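Local coordinates for protein tyrocidine synthase 2 (PDB 6TA8) that belongs to the nonribosomal peptide synthetase family, large multidomain proteins, and is represented here by a region with a condensation domain, at residues A[26-31]-A[194-199]. Residues are numbered along the deposited sequence; the frame is centred on the assembly and turned at random.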
ATOM      1  N   SER A  26     -20.704  13.070  -9.710  1.00 53.81           N
ATOM      2  CA  SER A  26     -19.402  13.548  -9.254  1.00 64.42           C
ATOM      3  C   SER A  26     -19.161  14.988  -9.695  1.00 65.64           C
ATOM      4  O   SER A  26     -19.118  15.282 -10.889  1.00 67.57           O
ATOM      5  CB  SER A  26     -18.285  12.643  -9.779  1.00 57.01           C
ATOM      6  OG  SER A  26     -18.454  11.308  -9.332  1.00 54.02           O
ATOM      7  N   GLU A  27     -19.002  15.881  -8.723  1.00 64.50           N
ATOM      8  CA  GLU A  27     -18.778  17.286  -9.030  1.00 73.54           C
ATOM      9  C   GLU A  27     -17.363  17.504  -9.558  1.00 70.52           C
ATOM     10  O   GLU A  27     -16.431  16.763  -9.235  1.00 60.80           O
ATOM     11  CB  GLU A  27     -19.018  18.148  -7.790  1.00 77.11           C
ATOM     12  CG  GLU A  27     -20.413  18.005  -7.198  1.00 82.64           C
ATOM     13  CD  GLU A  27     -20.645  18.928  -6.018  1.00 87.22           C
ATOM     14  OE1 GLU A  27     -21.762  19.475  -5.900  1.00 93.56           O
ATOM     15  OE2 GLU A  27     -19.711  19.106  -5.208  1.00 75.57           O
ATOM     16  N   GLN A  28     -17.212  18.541 -10.381  1.00 68.80           N
ATOM     17  CA  GLN A  28     -15.942  18.857 -11.021  1.00 65.49           C
ATOM     18  C   GLN A  28     -15.292  20.112 -10.453  1.00 58.03           C
ATOM     19  O   GLN A  28     -14.261  20.554 -10.970  1.00 62.37           O
ATOM     20  CB  GLN A  28     -16.140  19.007 -12.531  1.00 66.61           C
ATOM     21  CG  GLN A  28     -16.903  17.857 -13.165  1.00 62.52           C
ATOM     22  CD  GLN A  28     -16.239  16.518 -12.917  1.00 61.76           C
ATOM     23  OE1 GLN A  28     -15.040  16.357 -13.144  1.00 63.82           O
ATOM     24  NE2 GLN A  28     -17.016  15.549 -12.447  1.00 53.68           N
ATOM     25  N   GLY A  29     -15.865  20.694  -9.405  1.00 57.42           N
ATOM     26  CA  GLY A  29     -15.311  21.882  -8.791  1.00 57.41           C
ATOM     27  C   GLY A  29     -14.172  21.560  -7.845  1.00 59.82           C
ATOM     28  O   GLY A  29     -13.582  20.477  -7.874  1.00 55.79           O
ATOM     29  N   VAL A  30     -13.861  22.530  -6.991  1.00 61.55           N
ATOM     30  CA  VAL A  30     -12.808  22.400  -5.992  1.00 56.32           C
ATOM     31  C   VAL A  30     -13.462  22.083  -4.655  1.00 54.47           C
ATOM     32  O   VAL A  30     -14.290  22.857  -4.159  1.00 58.99           O
ATOM     33  CB  VAL A  30     -11.953  23.674  -5.910  1.00 59.46           C
ATOM     34  CG1 VAL A  30     -11.165  23.709  -4.610  1.00 56.49           C
ATOM     35  CG2 VAL A  30     -11.020  23.756  -7.107  1.00 53.84           C
ATOM     36  N   VAL A  31     -13.096  20.945  -4.073  1.00 50.87           N
ATOM     37  CA  VAL A  31     -13.703  20.468  -2.837  1.00 52.05           C
ATOM     38  C   VAL A  31     -12.953  21.060  -1.652  1.00 52.99           C
ATOM     39  O   VAL A  31     -11.716  21.068  -1.627  1.00 58.41           O
ATOM     40  CB  VAL A  31     -13.700  18.932  -2.782  1.00 49.09           C
ATOM     41  CG1 VAL A  31     -14.679  18.437  -1.730  1.00 54.56           C
ATOM     42  CG2 VAL A  31     -14.039  18.352  -4.147  1.00 48.25           C
ATOM     43  N   LEU A 194      -6.995  17.408 -17.714  1.00 52.46           N
ATOM     44  CA  LEU A 194      -7.007  16.064 -17.165  1.00 50.80           C
ATOM     45  C   LEU A 194      -8.408  15.475 -17.240  1.00 46.36           C
ATOM     46  O   LEU A 194      -9.394  16.208 -17.361  1.00 42.88           O
ATOM     47  CB  LEU A 194      -6.515  16.085 -15.713  1.00 52.37           C
ATOM     48  CG  LEU A 194      -5.065  16.546 -15.524  1.00 52.12           C
ATOM     49  CD1 LEU A 194      -4.667  16.527 -14.055  1.00 46.05           C
ATOM     50  CD2 LEU A 194      -4.116  15.689 -16.351  1.00 45.60           C
ATOM     51  N   PRO A 195      -8.537  14.146 -17.191  1.00 48.17           N
ATOM     52  CA  PRO A 195      -9.865  13.527 -17.278  1.00 53.97           C
ATOM     53  C   PRO A 195     -10.804  14.014 -16.182  1.00 57.08           C
ATOM     54  O   PRO A 195     -10.392  14.606 -15.182  1.00 60.17           O
ATOM     55  CB  PRO A 195      -9.569  12.030 -17.128  1.00 51.90           C
ATOM     56  CG  PRO A 195      -8.178  11.882 -17.632  1.00 45.69           C
ATOM     57  CD  PRO A 195      -7.461  13.138 -17.221  1.00 51.10           C
ATOM     58  N   LYS A 196     -12.092  13.749 -16.391  1.00 58.31           N
ATOM     59  CA  LYS A 196     -13.121  14.211 -15.470  1.00 53.97           C
ATOM     60  C   LYS A 196     -12.901  13.634 -14.076  1.00 51.35           C
ATOM     61  O   LYS A 196     -12.422  12.509 -13.910  1.00 53.71           O
ATOM     62  CB  LYS A 196     -14.507  13.820 -15.984  1.00 48.61           C
ATOM     63  CG  LYS A 196     -14.919  14.525 -17.267  1.00 58.96           C
ATOM     64  CD  LYS A 196     -15.242  15.990 -17.018  1.00 59.10           C
ATOM     65  CE  LYS A 196     -15.695  16.681 -18.293  1.00 54.86           C
ATOM     66  NZ  LYS A 196     -14.619  16.704 -19.322  1.00 55.08           N
ATOM     67  N   LYS A 197     -13.254  14.424 -13.066  1.00 45.55           N
ATOM     68  CA  LYS A 197     -13.106  13.984 -11.687  1.00 49.47           C
ATOM     69  C   LYS A 197     -14.141  12.919 -11.350  1.00 51.64           C
ATOM     70  O   LYS A 197     -15.312  13.022 -11.725  1.00 48.07           O
ATOM     71  CB  LYS A 197     -13.259  15.162 -10.724  1.00 48.83           C
ATOM     72  CG  LYS A 197     -12.217  16.255 -10.867  1.00 47.29           C
ATOM     73  CD  LYS A 197     -12.316  17.229  -9.703  1.00 36.80           C
ATOM     74  CE  LYS A 197     -11.423  18.439  -9.903  1.00 54.79           C
ATOM     75  NZ  LYS A 197     -11.400  19.297  -8.686  1.00 49.19           N
ATOM     76  N   THR A 198     -13.701  11.891 -10.634  1.00 47.34           N
ATOM     77  CA  THR A 198     -14.613  10.914 -10.063  1.00 47.38           C
ATOM     78  C   THR A 198     -15.083  11.432  -8.702  1.00 47.85           C
ATOM     79  O   THR A 198     -14.975  12.627  -8.411  1.00 51.11           O
ATOM     80  CB  THR A 198     -13.932   9.544  -9.985  1.00 51.54           C
ATOM     81  OG1 THR A 198     -12.598   9.698  -9.485  1.00 39.85           O
ATOM     82  CG2 THR A 198     -13.883   8.898 -11.362  1.00 48.63           C
ATOM     83  N   ASP A 199     -15.606  10.552  -7.854  1.00 49.99           N
ATOM     84  CA  ASP A 199     -16.102  10.982  -6.553  1.00 42.95           C
ATOM     85  C   ASP A 199     -14.946  11.442  -5.673  1.00 46.85           C
ATOM     86  O   ASP A 199     -13.915  10.770  -5.582  1.00 45.60           O
ATOM     87  CB  ASP A 199     -16.873   9.852  -5.877  1.00 45.16           C
ATOM     88  CG  ASP A 199     -18.225   9.605  -6.521  1.00 49.39           C
ATOM     89  OD1 ASP A 199     -18.829  10.575  -7.025  1.00 53.99           O
ATOM     90  OD2 ASP A 199     -18.685   8.443  -6.521  1.00 52.23           O
TER
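At the surface of the condensation-domain fold, the first modelled residues, leading into strand 33-35, lie against the loop between helices 169-187 and 201-212, and Q28 and K197 carry most of the meeting. Neither segment is a strand; the carboxamide of Q28 instead pairs with both N and O of K197, much as the backbone of an adjacent strand does. Its OE1 accepts from K197 N at 2.6 Å, the donor lying in the carbonyl plane on a lone pair, while NE2 gives a nearly straight bond (164°) to K197 O at 3.1 Å. Glutamine suits this place because one flat group both accepts and donates. Bending at chi2 (-57°) curls the chain back, and NE2 also donates to S26 O at 2.6 Å, from well above that carbonyl plane. The side chain of K197 slides past Q28 in the opposite direction, extended beyond CG; this length carries NZ to G29 O at 2.6 Å, above the carbonyl plane, where it also forms a salt bridge with D84. At the other end S26 OG donates to D199 OD1, though the modelled 2.4 Å is unusually short and its exact value doubtful, while OD2 of the same carboxylate accepts from N315 N. The two bonds to K197, with the third to S26 O, probably hold the amide of Q28 in one rotation, and the ammonium, shared between a carbonyl and D84, probably has its charge largely balanced.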